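PDB 3K9D: aldehyde dehydrogenase from Listeria monocytogenes, which probably oxidises aldehyde or oxo groups of its substrates with NAD or NADP as electron acceptor, as in the aldehyde dehydrogenase family. Local coordinates for residues A[386-389]-A[390-394]; A[362-365]-A[366-370]; A[229-232]-A[233-236]. All coordinates share one frame; numbering follows the deposited sequence.

How the interactions relate
All three contacts are local, between residues a few positions apart, and all lie around the parallel sheet that includes strands 223-226, 374-378 and 396-399. Interactions 1 and 2 are the C-terminal ends of helices 382-391 and 355-368. They touch: P393 packs on Y367, K392 on M363 and V394 on L366. Interaction 3 starts helix 232-243. Each is partly buried. Interaction 1 also faces the second subunit, no other chain touches interaction 2, and in interaction 3 only R234 reaches the second subunit. Their chemistry differs: a lysine over a phenylalanine ring in interaction 1, a histidine bonded to a main-chain carbonyl in interaction 2, and an asparagine side chain capping one backbone N-H in interaction 3.

Interaction 1. Residues A[386-389]-A[390-394]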
loop_
_atom_site.group_PDB
_atom_site.type_symbol
_atom_site.label_atom_id
_atom_site.label_comp_id
_atom_site.label_asym_id
_atom_site.label_seq_id
_atom_site.Cartn_x
_atom_site.Cartn_y
_atom_site.Cartn_z
ATOM N N ARG A 386 -22.782 -9.737 13.714
ATOM C CA ARG A 386 -22.830 -9.218 12.335
ATOM C C ARG A 386 -22.984 -7.681 12.259
ATOM O O ARG A 386 -22.399 -7.047 11.385
ATOM C CB ARG A 386 -23.935 -9.916 11.543
ATOM C CG ARG A 386 -23.886 -9.646 10.041
ATOM C CD ARG A 386 -25.170 -10.071 9.359
ATOM N NE ARG A 386 -25.095 -9.862 7.914
ATOM C CZ ARG A 386 -24.519 -10.699 7.054
ATOM N NH1 ARG A 386 -23.945 -11.828 7.481
ATOM N NH2 ARG A 386 -24.513 -10.400 5.762
ATOM N N GLU A 387 -23.764 -7.094 13.173
ATOM C CA GLU A 387 -23.915 -5.635 13.242
ATOM C C GLU A 387 -22.587 -4.973 13.617
ATOM O O GLU A 387 -22.212 -3.953 13.044
ATOM C CB GLU A 387 -24.993 -5.233 14.258
ATOM C CG GLU A 387 -26.423 -5.591 13.861
ATOM C CD GLU A 387 -27.152 -4.463 13.137
ATOM O OE1 GLU A 387 -26.595 -3.878 12.180
ATOM O OE2 GLU A 387 -28.306 -4.176 13.520
ATOM N N PHE A 388 -21.888 -5.569 14.582
ATOM C CA PHE A 388 -20.547 -5.135 14.987
ATOM C C PHE A 388 -19.548 -5.290 13.831
ATOM O O PHE A 388 -18.732 -4.385 13.561
ATOM C CB PHE A 388 -20.096 -5.892 16.261
ATOM C CG PHE A 388 -20.545 -5.227 17.543
ATOM C CD1 PHE A 388 -21.904 -5.055 17.818
ATOM C CD2 PHE A 388 -19.613 -4.750 18.467
ATOM C CE1 PHE A 388 -22.333 -4.421 18.985
ATOM C CE2 PHE A 388 -20.038 -4.097 19.647
ATOM C CZ PHE A 388 -21.404 -3.927 19.893
ATOM N N ALA A 389 -19.664 -6.411 13.119
ATOM C CA ALA A 389 -18.840 -6.715 11.937
ATOM C C ALA A 389 -18.925 -5.654 10.822
ATOM O O ALA A 389 -17.931 -5.330 10.165
ATOM C CB ALA A 389 -19.220 -8.085 11.391
ATOM N N LEU A 390 -20.115 -5.114 10.620
ATOM C CA LEU A 390 -20.366 -4.185 9.524
ATOM C C LEU A 390 -20.113 -2.717 9.907
ATOM O O LEU A 390 -20.071 -1.849 9.048
ATOM C CB LEU A 390 -21.803 -4.368 9.027
ATOM C CG LEU A 390 -22.159 -5.637 8.240
ATOM C CD1 LEU A 390 -23.665 -5.813 8.174
ATOM C CD2 LEU A 390 -21.580 -5.568 6.838
ATOM N N LYS A 391 -19.931 -2.447 11.196
ATOM C CA LYS A 391 -19.995 -1.077 11.679
ATOM C C LYS A 391 -18.829 -0.580 12.517
ATOM O O LYS A 391 -18.474 0.600 12.422
ATOM C CB LYS A 391 -21.333 -0.841 12.406
ATOM C CG LYS A 391 -22.480 -0.587 11.467
ATOM C CD LYS A 391 -23.759 -0.229 12.200
ATOM C CE LYS A 391 -24.851 0.178 11.210
ATOM N NZ LYS A 391 -25.236 -0.908 10.252
ATOM N N LYS A 392 -18.242 -1.447 13.341
ATOM C CA LYS A 392 -17.138 -1.036 14.234
ATOM C C LYS A 392 -15.894 -0.682 13.433
ATOM O O LYS A 392 -15.427 -1.499 12.632
ATOM C CB LYS A 392 -16.798 -2.133 15.261
ATOM C CG LYS A 392 -17.950 -2.587 16.192
ATOM C CD LYS A 392 -18.386 -1.530 17.189
ATOM C CE LYS A 392 -19.618 -0.770 16.713
ATOM N NZ LYS A 392 -20.850 -1.576 16.427
ATOM N N PRO A 393 -15.343 0.538 13.643
ATOM C CA PRO A 393 -14.226 0.976 12.790
ATOM C C PRO A 393 -12.882 0.342 13.176
ATOM O O PRO A 393 -11.994 1.011 13.714
ATOM C CB PRO A 393 -14.213 2.496 12.976
ATOM C CG PRO A 393 -14.780 2.712 14.387
ATOM C CD PRO A 393 -15.712 1.545 14.660
ATOM N N VAL A 394 -12.751 -0.952 12.912
ATOM C CA VAL A 394 -11.524 -1.711 13.204
ATOM C C VAL A 394 -11.159 -2.557 11.999
ATOM O O VAL A 394 -11.968 -2.725 11.099
ATOM C CB VAL A 394 -11.650 -2.643 14.462
ATOM C CG1 VAL A 394 -11.867 -1.827 15.736
ATOM C CG2 VAL A 394 -12.737 -3.697 14.278
#
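R386 and L390 meet in the last turn of helix 382-391, the helix of the beta-alpha-beta unit that joins strands 374-378 and 396-399. R386 O accepts from L390 N at 3.1 Å. L390 CG lies 3.5 Å from R386 O. The R386 guanidinium passes L390 CD1 obliquely, and its NH1 makes a salt bridge to E96 of the second subunit.

E387 lies beside K391, and the two side chains point the same way. E387 OE1 and K391 NZ form a long salt bridge at 3.8 Å. The bend of E387 at chi2 (-93°) turns the carboxylate toward the lysine. K391 CB also sits close to E387 O.

F388 carries the buried side of the turn. Its carbonyl O takes two bonds from the same face of its plane. K392 N gives the straighter one, 3.0 Å from F388 O. K391 N lies 3.3 Å from F388 O and comes from above the carbonyl plane. The F388 ring is packed among L375, I377 and L397 of the sheet, and it also meets the ring of F225.

The carbonyl O of A389 accepts from R443 of the second subunit, so this end of the helix is also part of the dimer contact.

P393 is the centre of an inverse gamma turn. K392 doubles back across the ring of F388, its chain bent at chi2, chi3 and chi4. K392 CG is 3.6 Å from F388 CD2. The buried ammonium has no polar partner in the model. Its contact with the ring is a cation-pi interaction: K392 NZ sits 3.8 Å from the centroid of the F388 ring and 9° off the ring normal.

Interaction 2. Residues A[362-365]-A[366-370]; sequences SMDI and LYHEG
H368 ND1 donates to D364 O at 2.7 Å, with a nearly straight bond of 165°. The carbonyl O lies at the edge of the imidazole, in the ring plane. H368 N adds a weak bond to the same oxygen, so one residue grips this carbonyl through both side chain and backbone. The carboxylate of D364 runs beside the ring, with D364 OD1 3.2 Å from H368 CE1. The two planes are 65° apart.

L366 N to S362 O and Y367 N to M363 O are ordinary helical bonds. E369 N closes the series on I365 O at 3.0 Å. This is the C-terminal end of helix 355-368, and E369 is the first residue to leave helical angles. Its carboxylate turns away, to R340 and the backbone N of E341.

Y367 CD2 is 3.1 Å from M363 O, met obliquely by the ring, and Y367 CE2 is 4.1 Å from M363 CB. With CG anti to its carbonyl carbon (chi1 -69°), L366 sets its own CG 3.4 Å from S362 O. On the sheet side, S362 and L366 both pack on P223 and L375.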
loop_
_atom_site.group_PDB
_atom_site.type_symbol
_atom_site.label_atom_id
_atom_site.label_comp_id
_atom_site.label_asym_id
_atom_site.label_seq_id
_atom_site.Cartn_x
_atom_site.Cartn_y
_atom_site.Cartn_z
ATOM N N SER A 362 -18.526 2.111 21.872
ATOM C CA SER A 362 -17.306 1.503 21.295
ATOM C C SER A 362 -16.752 2.349 20.145
ATOM O O SER A 362 -15.554 2.626 20.107
ATOM C CB SER A 362 -17.564 0.087 20.809
ATOM O OG SER A 362 -17.897 -0.777 21.881
ATOM N N MET A 363 -17.634 2.789 19.243
ATOM C CA MET A 363 -17.267 3.708 18.145
ATOM C C MET A 363 -16.656 5.018 18.664
ATOM O O MET A 363 -15.642 5.476 18.128
ATOM C CB MET A 363 -18.466 4.008 17.221
ATOM C CG MET A 363 -19.012 2.796 16.469
ATOM S SD MET A 363 -20.305 3.120 15.224
ATOM C CE MET A 363 -21.530 3.966 16.189
ATOM N N ASP A 364 -17.248 5.577 19.723
ATOM C CA ASP A 364 -16.768 6.816 20.385
ATOM C C ASP A 364 -15.362 6.665 20.982
ATOM O O ASP A 364 -14.517 7.567 20.853
ATOM C CB ASP A 364 -17.755 7.261 21.482
ATOM C CG ASP A 364 -17.670 8.755 21.793
ATOM O OD1 ASP A 364 -17.112 9.515 20.976
ATOM O OD2 ASP A 364 -18.180 9.184 22.854
ATOM N N ILE A 365 -15.133 5.528 21.637
ATOM C CA ILE A 365 -13.816 5.125 22.137
ATOM C C ILE A 365 -12.830 5.075 20.989
ATOM O O ILE A 365 -11.801 5.760 21.019
ATOM C CB ILE A 365 -13.851 3.716 22.824
ATOM C CG1 ILE A 365 -14.509 3.780 24.205
ATOM C CG2 ILE A 365 -12.459 3.139 22.979
ATOM C CD1 ILE A 365 -14.901 2.408 24.727
ATOM N N LEU A 366 -13.163 4.275 19.977
ATOM C CA LEU A 366 -12.268 4.024 18.858
ATOM C C LEU A 366 -11.959 5.270 18.044
ATOM O O LEU A 366 -10.810 5.488 17.673
ATOM C CB LEU A 366 -12.807 2.897 17.971
ATOM C CG LEU A 366 -12.792 1.482 18.584
ATOM C CD1 LEU A 366 -13.689 0.579 17.790
ATOM C CD2 LEU A 366 -11.371 0.907 18.658
ATOM N N TYR A 367 -12.963 6.114 17.806
ATOM C CA TYR A 367 -12.731 7.321 16.992
ATOM C C TYR A 367 -11.801 8.330 17.654
ATOM O O TYR A 367 -11.061 9.023 16.964
ATOM C CB TYR A 367 -14.039 7.966 16.526
ATOM C CG TYR A 367 -14.676 7.242 15.364
ATOM C CD1 TYR A 367 -13.934 6.924 14.225
ATOM C CD2 TYR A 367 -16.018 6.875 15.399
ATOM C CE1 TYR A 367 -14.521 6.253 13.150
ATOM C CE2 TYR A 367 -16.609 6.196 14.342
ATOM C CZ TYR A 367 -15.859 5.895 13.217
ATOM O OH TYR A 367 -16.451 5.230 12.168
ATOM N N HIS A 368 -11.803 8.382 18.987
ATOM C CA HIS A 368 -10.784 9.148 19.705
ATOM C C HIS A 368 -9.400 8.483 19.680
ATOM O O HIS A 368 -8.397 9.156 19.509
ATOM C CB HIS A 368 -11.199 9.407 21.142
ATOM C CG HIS A 368 -12.301 10.412 21.279
ATOM N ND1 HIS A 368 -13.627 10.090 21.088
ATOM C CD2 HIS A 368 -12.276 11.721 21.619
ATOM C CE1 HIS A 368 -14.370 11.163 21.288
ATOM N NE2 HIS A 368 -13.575 12.166 21.616
ATOM N N GLU A 369 -9.362 7.168 19.876
ATOM C CA GLU A 369 -8.112 6.424 19.918
ATOM C C GLU A 369 -8.376 4.939 19.655
ATOM O O GLU A 369 -9.216 4.321 20.321
ATOM C CB GLU A 369 -7.399 6.626 21.270
ATOM C CG GLU A 369 -6.060 5.905 21.374
ATOM C CD GLU A 369 -5.176 6.401 22.517
ATOM O OE1 GLU A 369 -5.219 7.606 22.851
ATOM O OE2 GLU A 369 -4.413 5.579 23.070
ATOM N N GLY A 370 -7.657 4.375 18.683
ATOM C CA GLY A 370 -7.744 2.952 18.389
ATOM C C GLY A 370 -8.474 2.519 17.129
ATOM O O GLY A 370 -8.414 1.345 16.774
#

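Interaction 3. Residues A[229-232]-A[233-236]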
loop_
_atom_site.group_PDB
_atom_site.type_symbol
_atom_site.label_atom_id
_atom_site.label_comp_id
_atom_site.label_asym_id
_atom_site.label_seq_id
_atom_site.Cartn_x
_atom_site.Cartn_y
_atom_site.Cartn_z
ATOM N N SER A 229 -25.675 -12.357 25.986
ATOM C CA SER A 229 -25.742 -13.776 25.641
ATOM C C SER A 229 -24.454 -14.557 25.959
ATOM O O SER A 229 -24.458 -15.776 25.842
ATOM C CB SER A 229 -26.128 -13.979 24.166
ATOM O OG SER A 229 -25.024 -13.743 23.318
ATOM N N ALA A 230 -23.378 -13.862 26.362
ATOM C CA ALA A 230 -22.059 -14.488 26.493
ATOM C C ALA A 230 -21.926 -15.446 27.661
ATOM O O ALA A 230 -22.636 -15.340 28.639
ATOM C CB ALA A 230 -20.950 -13.441 26.568
ATOM N N ASN A 231 -20.989 -16.374 27.522
ATOM C CA ASN A 231 -20.517 -17.219 28.602
ATOM C C ASN A 231 -19.519 -16.381 29.431
ATOM O O ASN A 231 -18.390 -16.178 29.006
ATOM C CB ASN A 231 -19.834 -18.431 27.968
ATOM C CG ASN A 231 -19.382 -19.456 28.976
ATOM O OD1 ASN A 231 -18.636 -19.156 29.901
ATOM N ND2 ASN A 231 -19.802 -20.697 28.770
ATOM N N ILE A 232 -19.957 -15.902 30.592
ATOM C CA ILE A 232 -19.158 -14.991 31.431
ATOM C C ILE A 232 -17.850 -15.626 31.926
ATOM O O ILE A 232 -16.784 -15.041 31.751
ATOM C CB ILE A 232 -19.959 -14.395 32.655
ATOM C CG1 ILE A 232 -21.344 -13.884 32.245
ATOM C CG2 ILE A 232 -19.157 -13.301 33.360
ATOM C CD1 ILE A 232 -21.312 -12.733 31.291
ATOM N N PRO A 233 -17.925 -16.831 32.570
ATOM C CA PRO A 233 -16.638 -17.374 33.020
ATOM C C PRO A 233 -15.572 -17.498 31.914
ATOM O O PRO A 233 -14.403 -17.208 32.158
ATOM C CB PRO A 233 -17.017 -18.769 33.565
ATOM C CG PRO A 233 -18.420 -18.589 34.054
ATOM C CD PRO A 233 -19.037 -17.724 32.972
ATOM N N ARG A 234 -15.969 -17.906 30.710
ATOM C CA ARG A 234 -15.022 -17.959 29.590
ATOM C C ARG A 234 -14.650 -16.570 29.044
ATOM O O ARG A 234 -13.500 -16.356 28.684
ATOM C CB ARG A 234 -15.540 -18.848 28.451
ATOM C CG ARG A 234 -14.460 -19.199 27.420
ATOM C CD ARG A 234 -14.955 -20.273 26.475
ATOM N NE ARG A 234 -16.196 -19.842 25.839
ATOM C CZ ARG A 234 -16.297 -19.422 24.585
ATOM N NH1 ARG A 234 -15.228 -19.403 23.792
ATOM N NH2 ARG A 234 -17.481 -19.044 24.121
ATOM N N ALA A 235 -15.611 -15.637 28.988
ATOM C CA ALA A 235 -15.312 -14.268 28.543
ATOM C C ALA A 235 -14.298 -13.617 29.472
ATOM O O ALA A 235 -13.347 -13.006 29.004
ATOM C CB ALA A 235 -16.578 -13.404 28.436
ATOM N N VAL A 236 -14.489 -13.788 30.780
ATOM C CA VAL A 236 -13.546 -13.310 31.773
ATOM C C VAL A 236 -12.166 -13.967 31.622
ATOM O O VAL A 236 -11.157 -13.273 31.644
ATOM C CB VAL A 236 -14.109 -13.445 33.225
ATOM C CG1 VAL A 236 -13.070 -13.059 34.243
ATOM C CG2 VAL A 236 -15.350 -12.553 33.402
#
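An asparagine N-cap starts helix 232-243, which follows strand 223-226. N231 holds the cap position, and its OD1 accepts from R234 N at 3.1 Å. The N-H points well at the oxygen, with an angle of 163°, but the donor is tilted from the amide plane. The side chain reaches it because CG is anti to the backbone N (chi1 -176°). N231 OD1 also lies 3.4 Å from P233 CD and from R234 CB. The side chains of N231 and R234 cross at about a right angle, with amide and guanidinium planes 79° apart. The edge of the guanidinium lies near N231 CB.

The backbone of the first turn is bonded too. A235 N gives to N231 O and V236 N to I232 O, both at 2.8 Å. N231 therefore satisfies two N-H groups of the first turn, one through its side chain and one through its main chain.

I232, modelled in two conformations, probably packs on V236. I232 also meets V267 and E270 of helix 261-273. A235, on the buried side, packs on I226 and H378 of the sheet. P233 has no N-H to offer, which suits the first turn of a helix. Asn N-capping of the N-H three residues on is typical of helix N-termini, and proline is well tolerated in the first turn.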